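Local atomic coordinates of putative uncharacterized protein (Leishmania major, PDB entry 3M3I), a protein that is of unknown function but belongs to the DUF985 family of the cupin superfamily, whose members share a small antiparallel beta barrel. Residues N19-W24 with G170-V174; Y39-S45 with H58-Y64; S73-C79 with G152-S158; V96-D100 with P126-V130. All blocks are in the same frame, centred on the assembly; numbering follows the deposited sequence.

Contact 1 (N19-W24 with G170-V174); sequences NTAEFW and GYSLV
Trp24 turns one indole face to Leu173 and its pyrrole edge to Tyr171, where the N-terminal helix of this cupin packs against the start of strand 172-179. The bump on the strand side is one methyl group: Leu173 CD2 sits over the indole face, 3.6 Å from the centroid of the six-membered ring and 23° off its normal, a CH-pi contact. Leucine suits the place because its branched end presents a compact methyl to a flat surface. The two side chains cross at about a right angle. Phe23 CD1 covers the opposite indole face, so the ring is held from both sides.

The Tyr171 ring fills the hollow between the helix start and the indole. It touches Trp24 CD1 through CE1 at 3.3 Å, the two ring planes inclined at 44°. Its other flank runs along the backbone of Thr20 and Ala21, and the short Ala21 CB meets Tyr171 CB at 3.9 Å, a methyl being small enough for the helix to come this close. Leu66 of strand 56-67 touches both aromatic side chains, and Ala138 of the second subunit packs on Trp24. The indole nitrogen of this buried ring is satisfied by the phenol: Trp24 NE1 donates to Tyr171 OH at 2.9 Å, with the oxygen tilted 18° out of the indole plane.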
loop_
_atom_site.group_PDB
_atom_site.type_symbol
_atom_site.label_atom_id
_atom_site.label_comp_id
_atom_site.label_asym_id
_atom_site.label_seq_id
_atom_site.Cartn_x
_atom_site.Cartn_y
_atom_site.Cartn_z
ATOM N N ASN A 19 14.726 -10.978 12.516
ATOM C CA ASN A 19 14.824 -11.163 11.069
ATOM C C ASN A 19 15.881 -10.248 10.448
ATOM O O ASN A 19 16.415 -9.341 11.091
ATOM C CB ASN A 19 13.476 -10.900 10.380
ATOM C CG ASN A 19 12.424 -11.950 10.702
ATOM O OD1 ASN A 19 12.733 -13.065 11.108
ATOM N ND2 ASN A 19 11.166 -11.591 10.495
ATOM N N THR A 20 16.135 -10.487 9.167
ATOM C CA THR A 20 17.300 -10.009 8.475
ATOM C C THR A 20 16.907 -10.138 6.994
ATOM O O THR A 20 15.924 -10.824 6.695
ATOM C CB THR A 20 18.511 -10.899 8.889
ATOM O OG1 THR A 20 19.749 -10.296 8.495
ATOM C CG2 THR A 20 18.382 -12.324 8.302
ATOM N N ALA A 21 17.650 -9.492 6.091
ATOM C CA ALA A 21 17.327 -9.478 4.649
ATOM C C ALA A 21 17.164 -10.847 3.982
ATOM O O ALA A 21 16.249 -11.036 3.187
ATOM C CB ALA A 21 18.359 -8.657 3.869
ATOM N N GLU A 22 18.057 -11.784 4.288
ATOM C CA GLU A 22 17.993 -13.145 3.738
ATOM C C GLU A 22 16.624 -13.767 3.926
ATOM O O GLU A 22 16.088 -14.375 3.000
ATOM C CB GLU A 22 19.029 -14.067 4.404
ATOM C CG GLU A 22 20.455 -13.796 3.990
ATOM C CD GLU A 22 21.475 -14.742 4.632
ATOM O OE1 GLU A 22 21.123 -15.884 5.020
ATOM O OE2 GLU A 22 22.650 -14.326 4.730
ATOM N N PHE A 23 16.090 -13.631 5.142
ATOM C CA PHE A 23 14.770 -14.152 5.512
ATOM C C PHE A 23 13.675 -13.667 4.555
ATOM O O PHE A 23 12.909 -14.465 4.032
ATOM C CB PHE A 23 14.448 -13.753 6.970
ATOM C CG PHE A 23 13.047 -14.085 7.409
ATOM C CD1 PHE A 23 11.997 -13.201 7.157
ATOM C CD2 PHE A 23 12.782 -15.266 8.087
ATOM C CE1 PHE A 23 10.706 -13.503 7.564
ATOM C CE2 PHE A 23 11.490 -15.573 8.506
ATOM C CZ PHE A 23 10.449 -14.695 8.243
ATOM N N TRP A 24 13.612 -12.363 4.325
ATOM C CA TRP A 24 12.559 -11.778 3.485
ATOM C C TRP A 24 12.747 -12.057 1.997
ATOM O O TRP A 24 11.766 -12.184 1.270
ATOM C CB TRP A 24 12.464 -10.278 3.697
ATOM C CG TRP A 24 11.993 -9.919 5.032
ATOM C CD1 TRP A 24 12.699 -9.293 6.005
ATOM C CD2 TRP A 24 10.702 -10.195 5.577
ATOM N NE1 TRP A 24 11.923 -9.149 7.129
ATOM C CE2 TRP A 24 10.690 -9.691 6.889
ATOM C CE3 TRP A 24 9.557 -10.819 5.080
ATOM C CZ2 TRP A 24 9.579 -9.781 7.712
ATOM C CZ3 TRP A 24 8.453 -10.912 5.892
ATOM C CH2 TRP A 24 8.470 -10.394 7.203
ATOM N N GLY A 170 19.666 -3.785 9.007
ATOM C CA GLY A 170 20.401 -4.056 7.765
ATOM C C GLY A 170 19.569 -4.081 6.494
ATOM O O GLY A 170 20.082 -4.386 5.415
ATOM N N TYR A 171 18.281 -3.764 6.606
ATOM C CA TYR A 171 17.377 -3.768 5.453
ATOM C C TYR A 171 16.120 -2.972 5.742
ATOM O O TYR A 171 15.873 -2.577 6.864
ATOM C CB TYR A 171 16.960 -5.188 5.118
ATOM C CG TYR A 171 15.931 -5.711 6.077
ATOM C CD1 TYR A 171 14.574 -5.695 5.756
ATOM C CD2 TYR A 171 16.302 -6.176 7.318
ATOM C CE1 TYR A 171 13.626 -6.158 6.649
ATOM C CE2 TYR A 171 15.362 -6.640 8.217
ATOM C CZ TYR A 171 14.028 -6.629 7.872
ATOM O OH TYR A 171 13.103 -7.098 8.761
ATOM N N SER A 172 15.312 -2.772 4.714
ATOM C CA SER A 172 13.981 -2.214 4.872
ATOM C C SER A 172 13.051 -2.835 3.858
ATOM O O SER A 172 13.281 -2.696 2.664
ATOM C CB SER A 172 14.017 -0.719 4.651
ATOM O OG SER A 172 12.710 -0.191 4.738
ATOM N N LEU A 173 12.012 -3.520 4.331
ATOM C CA LEU A 173 11.016 -4.132 3.454
ATOM C C LEU A 173 9.768 -3.235 3.375
ATOM O O LEU A 173 9.265 -2.760 4.390
ATOM C CB LEU A 173 10.644 -5.519 3.971
ATOM C CG LEU A 173 9.490 -6.283 3.302
ATOM C CD1 LEU A 173 9.782 -6.595 1.848
ATOM C CD2 LEU A 173 9.189 -7.563 4.073
ATOM N N VAL A 174 9.283 -3.004 2.165
ATOM C CA VAL A 174 8.072 -2.230 1.956
ATOM C C VAL A 174 7.207 -2.914 0.906
ATOM O O VAL A 174 7.600 -3.915 0.314
ATOM C CB VAL A 174 8.370 -0.752 1.477
ATOM C CG1 VAL A 174 9.094 0.041 2.531
ATOM C CG2 VAL A 174 9.151 -0.734 0.168
#

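Contact 2 (Y39-S45 with H58-Y64); sequences YSEVVRS and HAYTTIY
Thr62 N donates to Val43 O at 3.0 Å, and Ser45 N reaches Tyr60 O at 3.1 Å. At the other end Ser40 and Tyr64 exchange two bonds: Ser40 N to Tyr64 O at 3.3 Å and Tyr64 N to Ser40 O at 3.2 Å. Between these anchors Val42 N makes only a weak bond to Thr62 O. Thr62 therefore bonds to two successive residues opposite, Val42 through its O and Val43 through its N, and the register slips by one.

This is a beta bulge in an antiparallel sheet of the cupin fold, where strand 38-44 lies between strands 31-32 and 56-67. The chain kinks at Val42, whereas beta-branched Thr61 and Thr62 suit the regular extended strand opposite.

Arg44 and Thr61 lie side by side, Arg44 CG touching Thr61 CG2. The arginine bends at chi2 and chi3, and His58 CE1 lies 3.4 Å above the Arg44 guanidinium plane, toward its rim; the two flat groups are turned 57° apart. A long charge contact joins Arg44 NE to Glu41 OE1 with no N-H directed at the oxygen.

Val43 CG2 meets the edge of the Tyr60 ring at CE1 (3.5 Å), while the backbone at Ser45 lies over a face of that ring. The phenol oxygen bonds to Asp81 of the second subunit, and Thr62 OG1 to Gln147 of the same subunit, so both polar ends bond across the subunit interface. Further along, Val42 CG2 packs on Tyr64 CD2 at 3.5 Å, crossing it at about a right angle.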
loop_
_atom_site.group_PDB
_atom_site.type_symbol
_atom_site.label_atom_id
_atom_site.label_comp_id
_atom_site.label_asym_id
_atom_site.label_seq_id
_atom_site.Cartn_x
_atom_site.Cartn_y
_atom_site.Cartn_z
ATOM N N TYR A 39 12.871 -7.385 -5.312
ATOM C CA TYR A 39 11.439 -7.253 -5.534
ATOM C C TYR A 39 10.701 -8.500 -6.024
ATOM O O TYR A 39 11.300 -9.485 -6.389
ATOM C CB TYR A 39 11.179 -6.102 -6.506
ATOM C CG TYR A 39 11.092 -6.511 -7.948
ATOM C CD1 TYR A 39 9.938 -6.272 -8.687
ATOM C CD2 TYR A 39 12.157 -7.121 -8.585
ATOM C CE1 TYR A 39 9.857 -6.639 -10.007
ATOM C CE2 TYR A 39 12.079 -7.494 -9.902
ATOM C CZ TYR A 39 10.929 -7.251 -10.606
ATOM O OH TYR A 39 10.849 -7.607 -11.931
ATOM N N SER A 40 9.372 -8.431 -6.000
ATOM C CA SER A 40 8.548 -9.363 -6.760
ATOM C C SER A 40 7.169 -8.772 -7.022
ATOM O O SER A 40 6.628 -8.079 -6.188
ATOM C CB SER A 40 8.418 -10.701 -6.041
ATOM O OG SER A 40 7.757 -10.525 -4.811
ATOM N N GLU A 41 6.614 -9.060 -8.187
ATOM C CA GLU A 41 5.241 -8.710 -8.500
ATOM C C GLU A 41 4.284 -9.504 -7.598
ATOM O O GLU A 41 4.568 -10.633 -7.217
ATOM C CB GLU A 41 4.955 -8.957 -9.989
ATOM C CG GLU A 41 5.798 -8.076 -10.918
ATOM C CD GLU A 41 5.507 -8.287 -12.409
ATOM O OE1 GLU A 41 4.326 -8.493 -12.776
ATOM O OE2 GLU A 41 6.458 -8.230 -13.230
ATOM N N VAL A 42 3.170 -8.880 -7.226
ATOM C CA VAL A 42 2.171 -9.511 -6.386
ATOM C C VAL A 42 0.876 -9.522 -7.159
ATOM O O VAL A 42 0.475 -10.565 -7.651
ATOM C CB VAL A 42 2.037 -8.800 -5.023
ATOM C CG1 VAL A 42 1.183 -9.613 -4.075
ATOM C CG2 VAL A 42 3.419 -8.575 -4.428
ATOM N N VAL A 43 0.242 -8.365 -7.315
ATOM C CA VAL A 43 -0.980 -8.291 -8.097
ATOM C C VAL A 43 -0.954 -7.184 -9.126
ATOM O O VAL A 43 -0.229 -6.200 -8.997
ATOM C CB VAL A 43 -2.240 -8.134 -7.223
ATOM C CG1 VAL A 43 -2.278 -9.232 -6.164
ATOM C CG2 VAL A 43 -2.293 -6.756 -6.593
ATOM N N ARG A 44 -1.786 -7.391 -10.139
ATOM C CA ARG A 44 -2.004 -6.479 -11.242
ATOM C C ARG A 44 -3.527 -6.405 -11.513
ATOM O O ARG A 44 -4.144 -7.404 -11.864
ATOM C CB ARG A 44 -1.238 -7.002 -12.471
ATOM C CG ARG A 44 0.200 -6.462 -12.572
ATOM C CD ARG A 44 1.248 -7.487 -12.993
ATOM N NE ARG A 44 1.133 -7.889 -14.397
ATOM C CZ ARG A 44 1.509 -7.152 -15.444
ATOM N NH1 ARG A 44 2.017 -5.929 -15.278
ATOM N NH2 ARG A 44 1.361 -7.642 -16.676
ATOM N N SER A 45 -4.124 -5.235 -11.325
ATOM C CA SER A 45 -5.550 -5.013 -11.629
ATOM C C SER A 45 -6.032 -5.698 -12.910
ATOM O O SER A 45 -5.371 -5.652 -13.939
ATOM C CB SER A 45 -5.841 -3.505 -11.753
ATOM O OG SER A 45 -7.222 -3.250 -12.067
ATOM N N HIS A 58 -2.717 -1.137 -16.502
ATOM C CA HIS A 58 -3.534 -1.652 -15.411
ATOM C C HIS A 58 -3.871 -0.499 -14.455
ATOM O O HIS A 58 -3.053 0.404 -14.271
ATOM C CB HIS A 58 -2.779 -2.755 -14.647
ATOM C CG HIS A 58 -2.472 -3.964 -15.481
ATOM N ND1 HIS A 58 -1.257 -4.153 -16.104
ATOM C CD2 HIS A 58 -3.238 -5.028 -15.816
ATOM C CE1 HIS A 58 -1.292 -5.292 -16.777
ATOM N NE2 HIS A 58 -2.483 -5.842 -16.616
ATOM N N ALA A 59 -5.069 -0.521 -13.868
ATOM C CA ALA A 59 -5.441 0.482 -12.873
ATOM C C ALA A 59 -4.301 0.676 -11.884
ATOM O O ALA A 59 -3.855 1.793 -11.656
ATOM C CB ALA A 59 -6.715 0.087 -12.132
ATOM N N TYR A 60 -3.852 -0.434 -11.303
ATOM C CA TYR A 60 -2.713 -0.451 -10.398
ATOM C C TYR A 60 -1.911 -1.730 -10.594
ATOM O O TYR A 60 -2.402 -2.705 -11.148
ATOM C CB TYR A 60 -3.173 -0.365 -8.948
ATOM C CG TYR A 60 -3.907 -1.603 -8.485
ATOM C CD1 TYR A 60 -3.246 -2.626 -7.835
ATOM C CD2 TYR A 60 -5.260 -1.755 -8.717
ATOM C CE1 TYR A 60 -3.914 -3.759 -7.435
ATOM C CE2 TYR A 60 -5.937 -2.898 -8.311
ATOM C CZ TYR A 60 -5.253 -3.897 -7.674
ATOM O OH TYR A 60 -5.920 -5.028 -7.270
ATOM N N THR A 61 -0.672 -1.689 -10.131
ATOM C CA THR A 61 0.203 -2.835 -10.031
ATOM C C THR A 61 0.870 -2.681 -8.682
ATOM O O THR A 61 1.090 -1.563 -8.242
ATOM C CB THR A 61 1.260 -2.854 -11.157
ATOM O OG1 THR A 61 2.003 -1.640 -11.150
ATOM C CG2 THR A 61 0.612 -3.019 -12.536
ATOM N N THR A 62 1.154 -3.790 -8.000
ATOM C CA THR A 62 1.811 -3.732 -6.678
ATOM C C THR A 62 3.023 -4.642 -6.641
ATOM O O THR A 62 3.140 -5.569 -7.449
ATOM C CB THR A 62 0.882 -4.137 -5.487
ATOM O OG1 THR A 62 0.934 -5.554 -5.305
ATOM C CG2 THR A 62 -0.566 -3.698 -5.703
ATOM N N ILE A 63 3.920 -4.365 -5.693
ATOM C CA ILE A 63 5.128 -5.164 -5.487
ATOM C C ILE A 63 5.574 -5.130 -4.039
ATOM O O ILE A 63 5.199 -4.252 -3.284
ATOM C CB ILE A 63 6.326 -4.678 -6.354
ATOM C CG1 ILE A 63 6.806 -3.297 -5.924
ATOM C CG2 ILE A 63 5.979 -4.649 -7.841
ATOM C CD1 ILE A 63 8.156 -2.925 -6.509
ATOM N N TYR A 64 6.364 -6.128 -3.660
ATOM C CA TYR A 64 7.164 -6.077 -2.459
ATOM C C TYR A 64 8.535 -5.523 -2.857
ATOM O O TYR A 64 9.119 -5.972 -3.820
ATOM C CB TYR A 64 7.336 -7.460 -1.895
ATOM C CG TYR A 64 6.120 -8.068 -1.229
ATOM C CD1 TYR A 64 5.588 -7.523 -0.063
ATOM C CD2 TYR A 64 5.543 -9.219 -1.727
ATOM C CE1 TYR A 64 4.501 -8.107 0.565
ATOM C CE2 TYR A 64 4.458 -9.800 -1.112
ATOM C CZ TYR A 64 3.943 -9.250 0.033
ATOM O OH TYR A 64 2.863 -9.847 0.647
#

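Contact 3 (S73-C79 with G152-S158); sequences SHLHRLC and GGAIFGS
His76 and Phe156 form the centre of this antiparallel pairing within the cupin barrel. Their backbones exchange two bonds of 3.0 Å, His76 N to Phe156 O and Phe156 N to His76 O. Ser73 and Ser158 make a second such pair. The register slips by one between the two, a beta bulge coinciding with the corner that segment 73-79 turns at Leu75. Past the strand, Gly153 N bonds weakly to Leu78 O.

Among the aromatic contacts, His76 NE2 lies over one face of the Phe156 ring, 3.2 Å from CZ, with the planes inclined at 47°. Both rings stand between their own backbone N and carbonyl carbon (chi1 62° and 70°), which turns them toward each other. Leu78 CD1 meets the Phe156 ring at its edge, 3.7 Å from CZ, and Trp84 is a further neighbour. At the corner, Leu75 CB touches Ile155 CG2. On the face of Arg77 and Ile155, Arg77 CG passes Ala154 O, and the guanidinium end lies obliquely by Ile155 CG1 and CD1 and forms a salt bridge with Glu188.

Glycines serve the tight backbone passages. Gly152 and Gly157 come close to Cys79 and to Ser73 O, where a residue without a side chain fits, and Gly153 has a positive phi, comfortable for glycine.

The imidazole is fixed by a bond inside its own segment: His76 ND1 donates to His74 O at 2.9 Å, the acceptor in the ring plane. That bond sets the rotation of the ring and so holds NE2 over the phenylalanine face.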
loop_
_atom_site.group_PDB
_atom_site.type_symbol
_atom_site.label_atom_id
_atom_site.label_comp_id
_atom_site.label_asym_id
_atom_site.label_seq_id
_atom_site.Cartn_x
_atom_site.Cartn_y
_atom_site.Cartn_z
ATOM N N SER A 73 18.183 1.589 -4.335
ATOM C CA SER A 73 17.469 1.798 -5.598
ATOM C C SER A 73 18.012 3.086 -6.197
ATOM O O SER A 73 17.953 4.120 -5.566
ATOM C CB SER A 73 15.962 1.889 -5.348
ATOM O OG SER A 73 15.267 2.640 -6.338
ATOM N N HIS A 74 18.561 3.032 -7.403
ATOM C CA HIS A 74 19.230 4.195 -7.989
ATOM C C HIS A 74 18.233 5.095 -8.673
ATOM O O HIS A 74 17.131 4.669 -8.991
ATOM C CB HIS A 74 20.301 3.754 -8.979
ATOM C CG HIS A 74 21.435 3.015 -8.344
ATOM N ND1 HIS A 74 21.382 1.667 -8.075
ATOM C CD2 HIS A 74 22.644 3.440 -7.911
ATOM C CE1 HIS A 74 22.512 1.290 -7.510
ATOM N NE2 HIS A 74 23.293 2.349 -7.393
ATOM N N LEU A 75 18.630 6.339 -8.898
ATOM C CA LEU A 75 17.736 7.349 -9.454
ATOM C C LEU A 75 17.036 6.903 -10.748
ATOM O O LEU A 75 17.673 6.579 -11.752
ATOM C CB LEU A 75 18.481 8.676 -9.656
ATOM C CG LEU A 75 19.015 9.350 -8.375
ATOM C CD1 LEU A 75 19.557 10.743 -8.644
ATOM C CD2 LEU A 75 17.942 9.430 -7.299
ATOM N N HIS A 76 15.712 6.864 -10.694
ATOM C CA HIS A 76 14.891 6.500 -11.841
ATOM C C HIS A 76 13.624 7.366 -11.879
ATOM O O HIS A 76 13.359 8.155 -10.962
ATOM C CB HIS A 76 14.520 5.022 -11.764
ATOM C CG HIS A 76 13.702 4.669 -10.564
ATOM N ND1 HIS A 76 14.240 4.578 -9.299
ATOM C CD2 HIS A 76 12.382 4.406 -10.431
ATOM C CE1 HIS A 76 13.289 4.259 -8.441
ATOM N NE2 HIS A 76 12.151 4.152 -9.102
ATOM N N ARG A 77 12.842 7.223 -12.932
ATOM C CA ARG A 77 11.652 8.028 -13.075
ATOM C C ARG A 77 10.497 7.202 -13.651
ATOM O O ARG A 77 10.705 6.329 -14.496
ATOM C CB ARG A 77 11.951 9.255 -13.937
ATOM C CG ARG A 77 10.764 10.175 -14.178
ATOM C CD ARG A 77 10.905 10.879 -15.496
ATOM N NE ARG A 77 11.783 12.035 -15.416
ATOM C CZ ARG A 77 12.565 12.471 -16.398
ATOM N NH1 ARG A 77 12.639 11.837 -17.560
ATOM N NH2 ARG A 77 13.296 13.553 -16.205
ATOM N N LEU A 78 9.290 7.484 -13.159
ATOM C CA LEU A 78 8.073 6.833 -13.615
ATOM C C LEU A 78 7.221 7.916 -14.247
ATOM O O LEU A 78 7.644 9.056 -14.341
ATOM C CB LEU A 78 7.341 6.172 -12.440
ATOM C CG LEU A 78 8.071 5.027 -11.725
ATOM C CD1 LEU A 78 7.445 4.702 -10.381
ATOM C CD2 LEU A 78 8.113 3.770 -12.583
ATOM N N CYS A 79 6.038 7.564 -14.712
ATOM C CA CYS A 79 5.092 8.576 -15.172
ATOM C C CYS A 79 3.778 8.556 -14.377
ATOM O O CYS A 79 2.935 9.399 -14.587
ATOM C CB CYS A 79 4.845 8.439 -16.680
ATOM S SG CYS A 79 3.419 7.481 -17.104
ATOM N N GLY A 152 4.322 11.057 -9.754
ATOM C CA GLY A 152 4.747 10.793 -11.118
ATOM C C GLY A 152 5.556 11.956 -11.664
ATOM O O GLY A 152 5.202 13.110 -11.485
ATOM N N GLY A 153 6.659 11.639 -12.321
ATOM C CA GLY A 153 7.526 12.637 -12.918
ATOM C C GLY A 153 8.698 12.970 -12.030
ATOM O O GLY A 153 9.609 13.649 -12.465
ATOM N N ALA A 154 8.687 12.494 -10.788
ATOM C CA ALA A 154 9.815 12.704 -9.890
ATOM C C ALA A 154 10.999 11.819 -10.272
ATOM O O ALA A 154 10.816 10.668 -10.653
ATOM C CB ALA A 154 9.406 12.442 -8.435
ATOM N N ILE A 155 12.203 12.379 -10.197
ATOM C CA ILE A 155 13.438 11.598 -10.227
ATOM C C ILE A 155 13.721 11.187 -8.780
ATOM O O ILE A 155 13.933 12.043 -7.924
ATOM C CB ILE A 155 14.607 12.415 -10.791
ATOM C CG1 ILE A 155 14.350 12.793 -12.259
ATOM C CG2 ILE A 155 15.926 11.644 -10.682
ATOM C CD1 ILE A 155 15.176 13.950 -12.732
ATOM N N PHE A 156 13.714 9.885 -8.506
ATOM C CA PHE A 156 13.806 9.387 -7.133
ATOM C C PHE A 156 14.528 8.042 -6.957
ATOM O O PHE A 156 14.653 7.255 -7.897
ATOM C CB PHE A 156 12.411 9.283 -6.529
ATOM C CG PHE A 156 11.564 8.195 -7.116
ATOM C CD1 PHE A 156 11.119 8.264 -8.415
ATOM C CD2 PHE A 156 11.170 7.120 -6.352
ATOM C CE1 PHE A 156 10.332 7.277 -8.945
ATOM C CE2 PHE A 156 10.373 6.137 -6.884
ATOM C CZ PHE A 156 9.951 6.218 -8.171
ATOM N N GLY A 157 14.971 7.777 -5.731
ATOM C CA GLY A 157 15.676 6.526 -5.417
ATOM C C GLY A 157 15.535 6.213 -3.947
ATOM O O GLY A 157 14.917 6.986 -3.241
ATOM N N SER A 158 16.101 5.101 -3.478
ATOM C CA SER A 158 16.017 4.769 -2.067
ATOM C C SER A 158 17.291 4.152 -1.500
ATOM O O SER A 158 18.104 3.620 -2.240
ATOM C CB SER A 158 14.796 3.883 -1.788
ATOM O OG SER A 158 15.016 2.535 -2.139
#

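Contact 4 (V96-D100 with P126-V130); sequences VILKD and PKYQV
Lys127 NZ donates to Asp100 OD1 at 3.0 Å, a salt bridge using the syn lone pair of the carboxylate. It closes the base of a long excursion between neighbouring antiparallel strands of the cupin fold, 92-98 and 130-136. The lysine bends at chi2 and its CD passes Lys99 O on the way, while NZ also makes a weak bond to Arg125 O. Lysine and aspartate suit this margin, where flexible chains can pair charges at the surface.

Backbone bonds join the two segments. Leu98 N donates to Val130 O at 3.1 Å, and Tyr128 N to Lys99 O at 3.2 Å.

Tyr128 is the large buried group. Its backbone is in the left-handed helical region (phi 59°, psi 41°), which turns the chain sharply. Lys99 CA sits over one ring face, 3.9 Å from the centroid, and the extended lysine chain continues across to the phenol end, its methylenes suiting a flat apolar surface. Ile97 CG2 approaches Tyr128 CD1 at about a right angle, while Ile97 O lies at the ring edge. Tyr199 meets this ring from the C-terminal region, and the phenol oxygen bonds to Gly153 O and, weakly, to Arg77 NE. On the far side of strand 92-98 from Ile97, two branched apolar residues meet, Leu98 CD1 lying 4.1 Å from Val130 CG1.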
loop_
_atom_site.group_PDB
_atom_site.type_symbol
_atom_site.label_atom_id
_atom_site.label_comp_id
_atom_site.label_asym_id
_atom_site.label_seq_id
_atom_site.Cartn_x
_atom_site.Cartn_y
_atom_site.Cartn_z
ATOM N N VAL A 96 13.843 12.082 -3.134
ATOM C CA VAL A 96 12.866 12.480 -4.149
ATOM C C VAL A 96 13.179 13.867 -4.722
ATOM O O VAL A 96 13.117 14.858 -4.005
ATOM C CB VAL A 96 11.433 12.503 -3.547
ATOM C CG1 VAL A 96 10.404 12.849 -4.602
ATOM C CG2 VAL A 96 11.088 11.163 -2.910
ATOM N N ILE A 97 13.517 13.945 -6.008
ATOM C CA ILE A 97 13.617 15.237 -6.677
ATOM C C ILE A 97 12.311 15.432 -7.449
ATOM O O ILE A 97 12.021 14.682 -8.363
ATOM C CB ILE A 97 14.814 15.328 -7.645
ATOM C CG1 ILE A 97 16.113 14.856 -6.979
ATOM C CG2 ILE A 97 14.954 16.761 -8.143
ATOM C CD1 ILE A 97 17.195 14.412 -7.957
ATOM N N LEU A 98 11.510 16.415 -7.061
ATOM C CA LEU A 98 10.193 16.611 -7.667
ATOM C C LEU A 98 10.339 17.391 -8.952
ATOM O O LEU A 98 11.179 18.263 -9.026
ATOM C CB LEU A 98 9.270 17.387 -6.722
ATOM C CG LEU A 98 9.082 16.867 -5.299
ATOM C CD1 LEU A 98 8.367 17.936 -4.471
ATOM C CD2 LEU A 98 8.295 15.558 -5.274
ATOM N N LYS A 99 9.517 17.080 -9.950
ATOM C CA LYS A 99 9.454 17.866 -11.190
ATOM C C LYS A 99 8.904 19.265 -10.917
ATOM O O LYS A 99 9.396 20.244 -11.453
ATOM C CB LYS A 99 8.578 17.159 -12.223
ATOM C CG LYS A 99 8.710 17.685 -13.630
ATOM C CD LYS A 99 7.975 16.762 -14.587
ATOM C CE LYS A 99 8.258 17.086 -16.045
ATOM N NZ LYS A 99 7.758 16.011 -16.962
ATOM N N ASP A 100 7.850 19.334 -10.112
ATOM C CA ASP A 100 7.437 20.574 -9.436
ATOM C C ASP A 100 7.063 20.179 -8.011
ATOM O O ASP A 100 6.798 19.003 -7.760
ATOM C CB ASP A 100 6.226 21.228 -10.104
ATOM C CG ASP A 100 6.247 21.129 -11.612
ATOM O OD1 ASP A 100 6.627 22.119 -12.279
ATOM O OD2 ASP A 100 5.865 20.063 -12.132
ATOM N N PRO A 126 11.165 26.631 -14.128
ATOM C CA PRO A 126 12.305 25.697 -14.182
ATOM C C PRO A 126 12.082 24.473 -13.297
ATOM O O PRO A 126 11.759 24.631 -12.122
ATOM C CB PRO A 126 13.488 26.530 -13.662
ATOM C CG PRO A 126 12.901 27.762 -13.062
ATOM C CD PRO A 126 11.566 27.981 -13.685
ATOM N N LYS A 127 12.264 23.277 -13.864
ATOM C CA LYS A 127 11.875 22.007 -13.204
ATOM C C LYS A 127 12.968 21.400 -12.320
ATOM O O LYS A 127 14.126 21.817 -12.361
ATOM C CB LYS A 127 11.468 20.957 -14.245
ATOM C CG LYS A 127 10.460 21.420 -15.277
ATOM C CD LYS A 127 9.154 21.878 -14.643
ATOM C CE LYS A 127 8.072 22.107 -15.689
ATOM N NZ LYS A 127 6.988 22.980 -15.181
ATOM N N TYR A 128 12.565 20.415 -11.521
ATOM C CA TYR A 128 13.468 19.611 -10.685
ATOM C C TYR A 128 14.296 20.388 -9.654
ATOM O O TYR A 128 15.461 20.076 -9.407
ATOM C CB TYR A 128 14.339 18.710 -11.571
ATOM C CG TYR A 128 13.505 17.662 -12.286
ATOM C CD1 TYR A 128 12.987 16.579 -11.598
ATOM C CD2 TYR A 128 13.201 17.778 -13.630
ATOM C CE1 TYR A 128 12.212 15.640 -12.226
ATOM C CE2 TYR A 128 12.424 16.836 -14.261
ATOM C CZ TYR A 128 11.932 15.771 -13.550
ATOM O OH TYR A 128 11.160 14.829 -14.174
ATOM N N GLN A 129 13.665 21.361 -9.012
ATOM C CA GLN A 129 14.371 22.223 -8.057
ATOM C C GLN A 129 14.309 21.766 -6.613
ATOM O O GLN A 129 15.202 22.102 -5.839
ATOM C CB GLN A 129 13.850 23.654 -8.142
ATOM C CG GLN A 129 14.129 24.312 -9.467
ATOM C CD GLN A 129 14.191 25.791 -9.340
ATOM O OE1 GLN A 129 15.180 26.338 -8.853
ATOM N NE2 GLN A 129 13.129 26.466 -9.762
ATOM N N VAL A 130 13.276 21.004 -6.253
ATOM C CA VAL A 130 13.017 20.668 -4.854
ATOM C C VAL A 130 13.425 19.238 -4.490
ATOM O O VAL A 130 12.776 18.277 -4.879
ATOM C CB VAL A 130 11.529 20.915 -4.482
ATOM C CG1 VAL A 130 11.238 20.477 -3.053
ATOM C CG2 VAL A 130 11.182 22.391 -4.648
#

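Overall arrangement
Contact 1 closes the widest loop, bringing the N-terminal helix to strand 172-179, and the other three contacts all form within it. Contact 2 comes first along the chain, joining strand 38-44 to strand 56-67, and is complete before contact 3 opens at Ser73. Contact 3 ends on strand 155-159 and encloses contact 4, the closure between strands 92-98 and 130-136. Contacts 1 and 2 share one sheet and both touch the second subunit. Contacts 3 and 4 share the other sheet, with centres about 11 Å apart, and meet directly at Ile97 with Ile155. Contacts 1 and 4 lie on opposite sides of the chain's centre.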